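Local coordinates for rhamnonate dehydratase (Gibberella zeae PH-1, PDB 3FXG), which probably catalyses the magnesium-dependent dehydration of rhamnonate to a 2-keto-3-deoxy sugar acid, as a member of the enolase superfamily, at residues A139-L144 with G303-L308; S331-I336 with A378-P383; L357-F360 with D366-I369. All blocks are in the same frame, centred on the assembly; numbering follows the deposited sequence.

Interaction 1: residues A139-L144 with G303-L308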
loop_
_atom_site.group_PDB
_atom_site.type_symbol
_atom_site.label_atom_id
_atom_site.label_comp_id
_atom_site.label_asym_id
_atom_site.label_seq_id
_atom_site.Cartn_x
_atom_site.Cartn_y
_atom_site.Cartn_z
ATOM N N ALA A 139 -38.958 -19.502 -2.919
ATOM C CA ALA A 139 -40.105 -20.331 -3.283
ATOM C C ALA A 139 -39.593 -21.623 -3.915
ATOM O O ALA A 139 -40.180 -22.687 -3.736
ATOM C CB ALA A 139 -41.017 -19.585 -4.261
ATOM N N LEU A 140 -38.492 -21.526 -4.653
ATOM C CA LEU A 140 -37.903 -22.699 -5.281
ATOM C C LEU A 140 -37.409 -23.653 -4.200
ATOM O O LEU A 140 -37.640 -24.860 -4.279
ATOM C CB LEU A 140 -36.739 -22.301 -6.197
ATOM C CG LEU A 140 -37.099 -21.727 -7.570
ATOM C CD1 LEU A 140 -35.833 -21.254 -8.274
ATOM C CD2 LEU A 140 -37.806 -22.796 -8.408
ATOM N N TRP A 141 -36.737 -23.114 -3.184
ATOM C CA TRP A 141 -36.237 -23.959 -2.105
ATOM C C TRP A 141 -37.378 -24.594 -1.323
ATOM O O TRP A 141 -37.282 -25.750 -0.922
ATOM C CB TRP A 141 -35.323 -23.163 -1.168
ATOM C CG TRP A 141 -33.924 -23.034 -1.713
ATOM C CD1 TRP A 141 -33.379 -21.951 -2.344
ATOM C CD2 TRP A 141 -32.910 -24.044 -1.701
ATOM N NE1 TRP A 141 -32.084 -22.224 -2.723
ATOM C CE2 TRP A 141 -31.772 -23.502 -2.341
ATOM C CE3 TRP A 141 -32.852 -25.355 -1.211
ATOM C CZ2 TRP A 141 -30.588 -24.227 -2.502
ATOM C CZ3 TRP A 141 -31.675 -26.078 -1.371
ATOM C CH2 TRP A 141 -30.557 -25.509 -2.013
ATOM N N ASP A 142 -38.456 -23.841 -1.116
ATOM C CA ASP A 142 -39.619 -24.362 -0.399
ATOM C C ASP A 142 -40.163 -25.551 -1.194
ATOM O O ASP A 142 -40.503 -26.588 -0.628
ATOM C CB ASP A 142 -40.693 -23.271 -0.270
ATOM C CG ASP A 142 -41.858 -23.689 0.625
ATOM O OD1 ASP A 142 -41.620 -24.078 1.790
ATOM O OD2 ASP A 142 -43.020 -23.615 0.164
ATOM N N LEU A 143 -40.232 -25.389 -2.512
ATOM C CA LEU A 143 -40.715 -26.441 -3.401
ATOM C C LEU A 143 -39.819 -27.679 -3.335
ATOM O O LEU A 143 -40.307 -28.809 -3.267
ATOM C CB LEU A 143 -40.769 -25.921 -4.842
ATOM C CG LEU A 143 -41.044 -26.935 -5.956
ATOM C CD1 LEU A 143 -42.418 -27.563 -5.758
ATOM C CD2 LEU A 143 -40.960 -26.237 -7.308
ATOM N N LEU A 144 -38.505 -27.467 -3.358
ATOM C CA LEU A 144 -37.564 -28.578 -3.297
ATOM C C LEU A 144 -37.730 -29.370 -2.005
ATOM O O LEU A 144 -37.703 -30.603 -2.014
ATOM C CB LEU A 144 -36.121 -28.068 -3.414
ATOM C CG LEU A 144 -35.719 -27.491 -4.775
ATOM C CD1 LEU A 144 -34.287 -26.973 -4.711
ATOM C CD2 LEU A 144 -35.851 -28.567 -5.853
ATOM N N GLY A 303 -30.649 -11.607 -2.687
ATOM C CA GLY A 303 -30.620 -12.424 -3.887
ATOM C C GLY A 303 -31.261 -13.786 -3.676
ATOM O O GLY A 303 -31.595 -14.483 -4.636
ATOM N N GLY A 304 -31.429 -14.168 -2.413
ATOM C CA GLY A 304 -32.040 -15.446 -2.101
ATOM C C GLY A 304 -31.118 -16.368 -1.324
ATOM O O GLY A 304 -29.975 -16.016 -1.033
ATOM N N LEU A 305 -31.613 -17.555 -0.995
ATOM C CA LEU A 305 -30.830 -18.523 -0.243
ATOM C C LEU A 305 -29.629 -19.017 -1.045
ATOM O O LEU A 305 -28.526 -19.145 -0.515
ATOM C CB LEU A 305 -31.714 -19.704 0.173
ATOM C CG LEU A 305 -31.030 -20.849 0.925
ATOM C CD1 LEU A 305 -30.334 -20.308 2.164
ATOM C CD2 LEU A 305 -32.058 -21.903 1.307
ATOM N N THR A 306 -29.843 -19.291 -2.326
ATOM C CA THR A 306 -28.765 -19.760 -3.190
ATOM C C THR A 306 -27.567 -18.800 -3.148
ATOM O O THR A 306 -26.431 -19.224 -2.944
ATOM C CB THR A 306 -29.251 -19.901 -4.644
ATOM O OG1 THR A 306 -30.361 -20.810 -4.685
ATOM C CG2 THR A 306 -28.130 -20.435 -5.537
ATOM N N GLU A 307 -27.824 -17.509 -3.326
ATOM C CA GLU A 307 -26.745 -16.521 -3.297
ATOM C C GLU A 307 -26.209 -16.350 -1.873
ATOM O O GLU A 307 -25.014 -16.131 -1.677
ATOM C CB GLU A 307 -27.236 -15.172 -3.831
ATOM C CG GLU A 307 -26.143 -14.101 -3.937
ATOM C CD GLU A 307 -25.261 -14.249 -5.173
ATOM O OE1 GLU A 307 -24.821 -15.380 -5.475
ATOM O OE2 GLU A 307 -24.995 -13.224 -5.841
ATOM N N LEU A 308 -27.095 -16.445 -0.881
ATOM C CA LEU A 308 -26.687 -16.303 0.514
ATOM C C LEU A 308 -25.693 -17.391 0.908
ATOM O O LEU A 308 -24.770 -17.148 1.682
ATOM C CB LEU A 308 -27.908 -16.354 1.438
ATOM C CG LEU A 308 -27.628 -16.225 2.939
ATOM C CD1 LEU A 308 -26.850 -14.936 3.229
ATOM C CD2 LEU A 308 -28.949 -16.230 3.693
#
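Trp141 carries its indole anti to its own carbonyl carbon (chi1 -81°), which swings the ring off helix 128-148 toward the start of helix 305-316. The isobutyl group of Leu305, whose CG is trans to the amide nitrogen, brings CD2 over the pyrrole half of that ring. The evidence for a CH-pi contact is direct: Leu305 CD2 lies 3.7 Å from the centroid of the five-membered ring of Trp141 and only 9° off the ring normal. Leu305 CB adds a second touch further out, 3.8 Å from Trp141 CD1. Leu144 CD1, from the next turn of the same helix, lies on the opposite face, 4.1 Å above the plane near the rim of the six-membered ring.

Both sides of the contact are buried, and they belong to the two domains of the enolase-superfamily fold: helix 128-148 comes from the alpha+beta N-terminal domain and helix 305-316 from the barrel domain. Helix 305-316 starts here, with Gly304 at its N-cap.

The single polar group of the indole is met at the ring edge. Trp141 NE1 donates to Thr306 OG1 at 3.0 Å with an N-H...O angle of 159°, the oxygen lying close to the ring plane. That hydroxyl is held a second time, by Asp137 OD1, in the turn of helix before Trp141. A bond in the plane and a methyl over the face together restrict both the tilt and the rotation of the indole. Beyond this pair, Ile156 also touches Trp141, and Val152 touches Leu305.

Interaction 2: residues S331-I336 with A378-P383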
loop_
_atom_site.group_PDB
_atom_site.type_symbol
_atom_site.label_atom_id
_atom_site.label_comp_id
_atom_site.label_asym_id
_atom_site.label_seq_id
_atom_site.Cartn_x
_atom_site.Cartn_y
_atom_site.Cartn_z
ATOM N N SER A 331 -34.377 -17.397 7.335
ATOM C CA SER A 331 -33.080 -17.196 7.958
ATOM C C SER A 331 -32.786 -18.305 8.967
ATOM O O SER A 331 -31.636 -18.705 9.133
ATOM C CB SER A 331 -33.016 -15.825 8.637
ATOM O OG SER A 331 -34.137 -15.617 9.477
ATOM N N TYR A 332 -33.820 -18.821 9.630
ATOM C CA TYR A 332 -33.606 -19.884 10.610
ATOM C C TYR A 332 -32.960 -21.108 9.972
ATOM O O TYR A 332 -31.994 -21.656 10.501
ATOM C CB TYR A 332 -34.927 -20.305 11.273
ATOM C CG TYR A 332 -35.719 -19.160 11.865
ATOM C CD1 TYR A 332 -35.097 -17.960 12.210
ATOM C CD2 TYR A 332 -37.096 -19.273 12.077
ATOM C CE1 TYR A 332 -35.820 -16.904 12.744
ATOM C CE2 TYR A 332 -37.828 -18.219 12.615
ATOM C CZ TYR A 332 -37.182 -17.038 12.943
ATOM O OH TYR A 332 -37.892 -15.980 13.458
ATOM N N HIS A 333 -33.490 -21.534 8.829
ATOM C CA HIS A 333 -32.950 -22.706 8.154
ATOM C C HIS A 333 -31.508 -22.491 7.718
ATOM O O HIS A 333 -30.719 -23.432 7.667
ATOM C CB HIS A 333 -33.815 -23.075 6.946
ATOM C CG HIS A 333 -35.059 -23.832 7.302
ATOM N ND1 HIS A 333 -36.138 -23.245 7.929
ATOM C CD2 HIS A 333 -35.398 -25.128 7.105
ATOM C CE1 HIS A 333 -37.090 -24.146 8.099
ATOM N NE2 HIS A 333 -36.667 -25.297 7.608
ATOM N N PHE A 334 -31.171 -21.246 7.412
ATOM C CA PHE A 334 -29.817 -20.922 6.995
ATOM C C PHE A 334 -28.871 -20.899 8.195
ATOM O O PHE A 334 -27.831 -21.556 8.185
ATOM C CB PHE A 334 -29.796 -19.562 6.294
ATOM C CG PHE A 334 -28.421 -19.098 5.927
ATOM C CD1 PHE A 334 -27.723 -19.701 4.890
ATOM C CD2 PHE A 334 -27.809 -18.074 6.644
ATOM C CE1 PHE A 334 -26.430 -19.294 4.571
ATOM C CE2 PHE A 334 -26.516 -17.661 6.332
ATOM C CZ PHE A 334 -25.829 -18.273 5.295
ATOM N N GLN A 335 -29.238 -20.145 9.228
ATOM C CA GLN A 335 -28.410 -20.025 10.427
ATOM C C GLN A 335 -28.080 -21.336 11.120
ATOM O O GLN A 335 -26.994 -21.501 11.672
ATOM C CB GLN A 335 -29.074 -19.102 11.457
ATOM C CG GLN A 335 -29.033 -17.628 11.115
ATOM C CD GLN A 335 -27.671 -17.187 10.616
ATOM O OE1 GLN A 335 -27.302 -17.473 9.478
ATOM N NE2 GLN A 335 -26.914 -16.496 11.464
ATOM N N ILE A 336 -29.019 -22.271 11.099
ATOM C CA ILE A 336 -28.820 -23.550 11.767
ATOM C C ILE A 336 -27.902 -24.499 10.993
ATOM O O ILE A 336 -27.433 -25.493 11.542
ATOM C CB ILE A 336 -30.187 -24.252 11.985
ATOM C CG1 ILE A 336 -30.094 -25.262 13.128
ATOM C CG2 ILE A 336 -30.624 -24.951 10.706
ATOM C CD1 ILE A 336 -29.950 -24.616 14.488
ATOM N N ALA A 378 -35.838 -29.239 15.881
ATOM C CA ALA A 378 -37.157 -29.857 15.893
ATOM C C ALA A 378 -38.213 -28.861 15.419
ATOM O O ALA A 378 -39.124 -29.228 14.680
ATOM C CB ALA A 378 -37.494 -30.351 17.296
ATOM N N ASP A 379 -38.084 -27.601 15.833
ATOM C CA ASP A 379 -39.040 -26.567 15.434
ATOM C C ASP A 379 -39.055 -26.392 13.918
ATOM O O ASP A 379 -40.051 -25.948 13.343
ATOM C CB ASP A 379 -38.687 -25.208 16.059
ATOM C CG ASP A 379 -38.777 -25.204 17.574
ATOM O OD1 ASP A 379 -39.737 -25.777 18.127
ATOM O OD2 ASP A 379 -37.889 -24.600 18.212
ATOM N N LEU A 380 -37.946 -26.738 13.272
ATOM C CA LEU A 380 -37.828 -26.581 11.828
ATOM C C LEU A 380 -38.111 -27.846 11.027
ATOM O O LEU A 380 -38.028 -27.834 9.797
ATOM C CB LEU A 380 -36.424 -26.073 11.486
ATOM C CG LEU A 380 -35.948 -24.834 12.254
ATOM C CD1 LEU A 380 -34.557 -24.441 11.781
ATOM C CD2 LEU A 380 -36.925 -23.686 12.033
ATOM N N ASP A 381 -38.455 -28.933 11.712
ATOM C CA ASP A 381 -38.713 -30.189 11.017
ATOM C C ASP A 381 -40.075 -30.321 10.348
ATOM O O ASP A 381 -40.951 -31.049 10.813
ATOM C CB ASP A 381 -38.469 -31.383 11.948
ATOM C CG ASP A 381 -36.987 -31.660 12.158
ATOM O OD1 ASP A 381 -36.196 -31.412 11.223
ATOM O OD2 ASP A 381 -36.610 -32.137 13.244
ATOM N N LYS A 382 -40.230 -29.602 9.244
ATOM C CA LYS A 382 -41.438 -29.623 8.435
ATOM C C LYS A 382 -40.945 -29.463 6.999
ATOM O O LYS A 382 -39.864 -28.922 6.771
ATOM C CB LYS A 382 -42.370 -28.470 8.818
ATOM C CG LYS A 382 -43.001 -28.631 10.193
ATOM C CD LYS A 382 -43.894 -27.459 10.542
ATOM C CE LYS A 382 -44.455 -27.602 11.948
ATOM N NZ LYS A 382 -45.157 -26.370 12.399
ATOM N N PRO A 383 -41.719 -29.946 6.014
ATOM C CA PRO A 383 -41.325 -29.842 4.605
ATOM C C PRO A 383 -41.020 -28.409 4.157
ATOM O O PRO A 383 -41.743 -27.477 4.503
ATOM C CB PRO A 383 -42.524 -30.436 3.872
ATOM C CG PRO A 383 -43.038 -31.454 4.853
ATOM C CD PRO A 383 -42.982 -30.693 6.149
HETATM O O HOH W 1 -39.497 -26.247 8.052
#
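His333 and Leu380 meet without a direct hydrogen bond: His333 NE2 stops 3.6 Å from Leu380 O, and a water lies at the edge of the imidazole to bridge them. The water takes a weak hydrogen bond from His333 NE2 at 3.0 Å, in the plane of the ring. It also lies 2.8 Å from Leu380 O and 3.0 Å from Lys382 O, though not every acceptor around it can be served at once. The inverse gamma turn centred on Asp381, closed by Lys382 N to Leu380 O at 2.9 Å, lies between the two carbonyls and is consistent with their converging on the water. The imidazole is thus gripped unequally: His333 ND1 is held by Pro329 O, and NE2 more weakly by the water. Just beyond this turn, Pro383 touches Val5 of the second subunit.

The apolar part of the contact is carried by Leu380. With its CG anti to the carbonyl carbon (chi1 -51°), the side chain runs in toward the helix, antiparallel alongside His333. Leu380 CB is 4.3 Å from the centroid of the His333 ring and 29° off its normal, an off-centre CH-pi contact. The two methyls part beyond it. Leu380 CD2 reaches Tyr332 CB at 4.0 Å, and Leu380 CD1 meets Ile336 CG2 at 4.1 Å. One leucine thus touches Tyr332, His333 and Ile336.

Helix 329-335 is thereby joined to the loop that follows strand 374-376. The barrel takes its other sides: Phe334 packs on helix 305-316 and Tyr332 on strand 344-347, while Ile336, next along the chain, packs on Leu164 of strand 163-169.

Interaction 3: residues L357-F360 with D366-I369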
loop_
_atom_site.group_PDB
_atom_site.type_symbol
_atom_site.label_atom_id
_atom_site.label_comp_id
_atom_site.label_asym_id
_atom_site.label_seq_id
_atom_site.Cartn_x
_atom_site.Cartn_y
_atom_site.Cartn_z
ATOM N N LEU A 357 -44.204 -11.776 18.385
ATOM C CA LEU A 357 -45.324 -12.167 17.540
ATOM C C LEU A 357 -44.772 -12.606 16.185
ATOM O O LEU A 357 -43.623 -12.309 15.855
ATOM C CB LEU A 357 -46.285 -10.987 17.367
ATOM C CG LEU A 357 -46.909 -10.431 18.652
ATOM C CD1 LEU A 357 -47.756 -9.208 18.324
ATOM C CD2 LEU A 357 -47.755 -11.506 19.320
ATOM N N PRO A 358 -45.576 -13.325 15.385
ATOM C CA PRO A 358 -45.129 -13.794 14.066
ATOM C C PRO A 358 -44.516 -12.675 13.227
ATOM O O PRO A 358 -45.050 -11.570 13.174
ATOM C CB PRO A 358 -46.411 -14.342 13.446
ATOM C CG PRO A 358 -47.158 -14.858 14.639
ATOM C CD PRO A 358 -46.963 -13.749 15.651
ATOM N N VAL A 359 -43.397 -12.967 12.571
ATOM C CA VAL A 359 -42.727 -11.969 11.741
ATOM C C VAL A 359 -43.577 -11.602 10.530
ATOM O O VAL A 359 -43.608 -10.445 10.110
ATOM C CB VAL A 359 -41.350 -12.470 11.237
ATOM C CG1 VAL A 359 -40.479 -12.894 12.413
ATOM C CG2 VAL A 359 -41.535 -13.620 10.268
ATOM N N PHE A 360 -44.271 -12.589 9.972
ATOM C CA PHE A 360 -45.105 -12.357 8.799
ATOM C C PHE A 360 -46.582 -12.196 9.148
ATOM O O PHE A 360 -47.451 -12.318 8.284
ATOM C CB PHE A 360 -44.918 -13.498 7.791
ATOM C CG PHE A 360 -43.488 -13.699 7.364
ATOM C CD1 PHE A 360 -42.742 -12.637 6.854
ATOM C CD2 PHE A 360 -42.884 -14.946 7.468
ATOM C CE1 PHE A 360 -41.416 -12.817 6.454
ATOM C CE2 PHE A 360 -41.558 -15.139 7.072
ATOM C CZ PHE A 360 -40.823 -14.071 6.564
ATOM N N ASP A 366 -48.477 -21.367 11.296
ATOM C CA ASP A 366 -47.517 -22.106 12.110
ATOM C C ASP A 366 -46.075 -21.600 12.097
ATOM O O ASP A 366 -45.135 -22.398 12.126
ATOM C CB ASP A 366 -47.525 -23.571 11.677
ATOM C CG ASP A 366 -47.381 -23.731 10.176
ATOM O OD1 ASP A 366 -47.103 -22.720 9.491
ATOM O OD2 ASP A 366 -47.543 -24.867 9.681
ATOM N N GLU A 367 -45.889 -20.287 12.063
ATOM C CA GLU A 367 -44.540 -19.741 12.060
ATOM C C GLU A 367 -43.889 -20.035 13.413
ATOM O O GLU A 367 -44.465 -19.741 14.458
ATOM C CB GLU A 367 -44.587 -18.227 11.831
ATOM C CG GLU A 367 -43.230 -17.578 11.596
ATOM C CD GLU A 367 -43.302 -16.058 11.592
ATOM O OE1 GLU A 367 -44.130 -15.494 10.843
ATOM O OE2 GLU A 367 -42.524 -15.427 12.337
ATOM N N PRO A 368 -42.693 -20.648 13.412
ATOM C CA PRO A 368 -42.023 -20.944 14.683
ATOM C C PRO A 368 -41.501 -19.630 15.264
ATOM O O PRO A 368 -40.812 -18.877 14.579
ATOM C CB PRO A 368 -40.902 -21.892 14.266
ATOM C CG PRO A 368 -40.556 -21.406 12.888
ATOM C CD PRO A 368 -41.922 -21.174 12.273
ATOM N N ILE A 369 -41.837 -19.349 16.518
ATOM C CA ILE A 369 -41.416 -18.101 17.149
ATOM C C ILE A 369 -40.573 -18.318 18.403
ATOM O O ILE A 369 -40.888 -19.165 19.235
ATOM C CB ILE A 369 -42.651 -17.239 17.495
ATOM C CG1 ILE A 369 -43.392 -16.876 16.208
ATOM C CG2 ILE A 369 -42.229 -15.975 18.234
ATOM C CD1 ILE A 369 -44.736 -16.226 16.438
#
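Glu367 grips two successive backbone amides of the facing segment with its carboxylate. Its CG stands anti to the backbone N (chi1 -171°) and the chain stays extended beyond it, which carries the acid straight across. Val359 N donates to Glu367 OE2 at 2.6 Å and 164°, from the syn side and somewhat out of the carboxylate plane; the distance is unusually short and its exact value doubtful. Phe360 N donates to Glu367 OE1 at 3.0 Å and 170°, and that oxygen accepts through its syn lone pair. Bonds to both oxygens fix the rotation of the group. At this tight end Phe360, which is buried, also brings CD2 to 3.6 Å from Glu367 OE1, its ring neither face-on nor edge-on.

The solvent side is the exposed Leu357, whose CB points away from the other segment, with the partly exposed Pro358 and Ile369. Ile369 CD1 lies against the Leu357-Pro358 backbone and the proline ring; its 3.3 Å approach to Pro358 CG is doubtful as modelled.

Both segments belong to the long loop between strands 344-347 and 374-376. Tyr346 of the first strand touches Val359, Glu367 and Ile369, while Phe360 and Pro368 rest on Pro329 at the start of helix 329-335.

How the interactions relate
Helix 329-335 connects the three contacts. Its Phe334 packs on interaction 1, with Leu308 CG 3.6 Å from Phe334 CZ, and its Tyr332 packs on interaction 3, with Tyr332 CE2 3.6 Å from Pro368 O. The centres of interactions 1 and 2 are about 14 Å apart and those of 2 and 3 about 13 Å; interactions 1 and 3 do not touch, their nearest atoms being about 10 Å apart. Interaction 3 is nested within the loop that interaction 2 closes. The magnesium, at Asp222, Glu248 and Glu275, lies about 14 Å from the side chain of Val359, too far for direct contact with it.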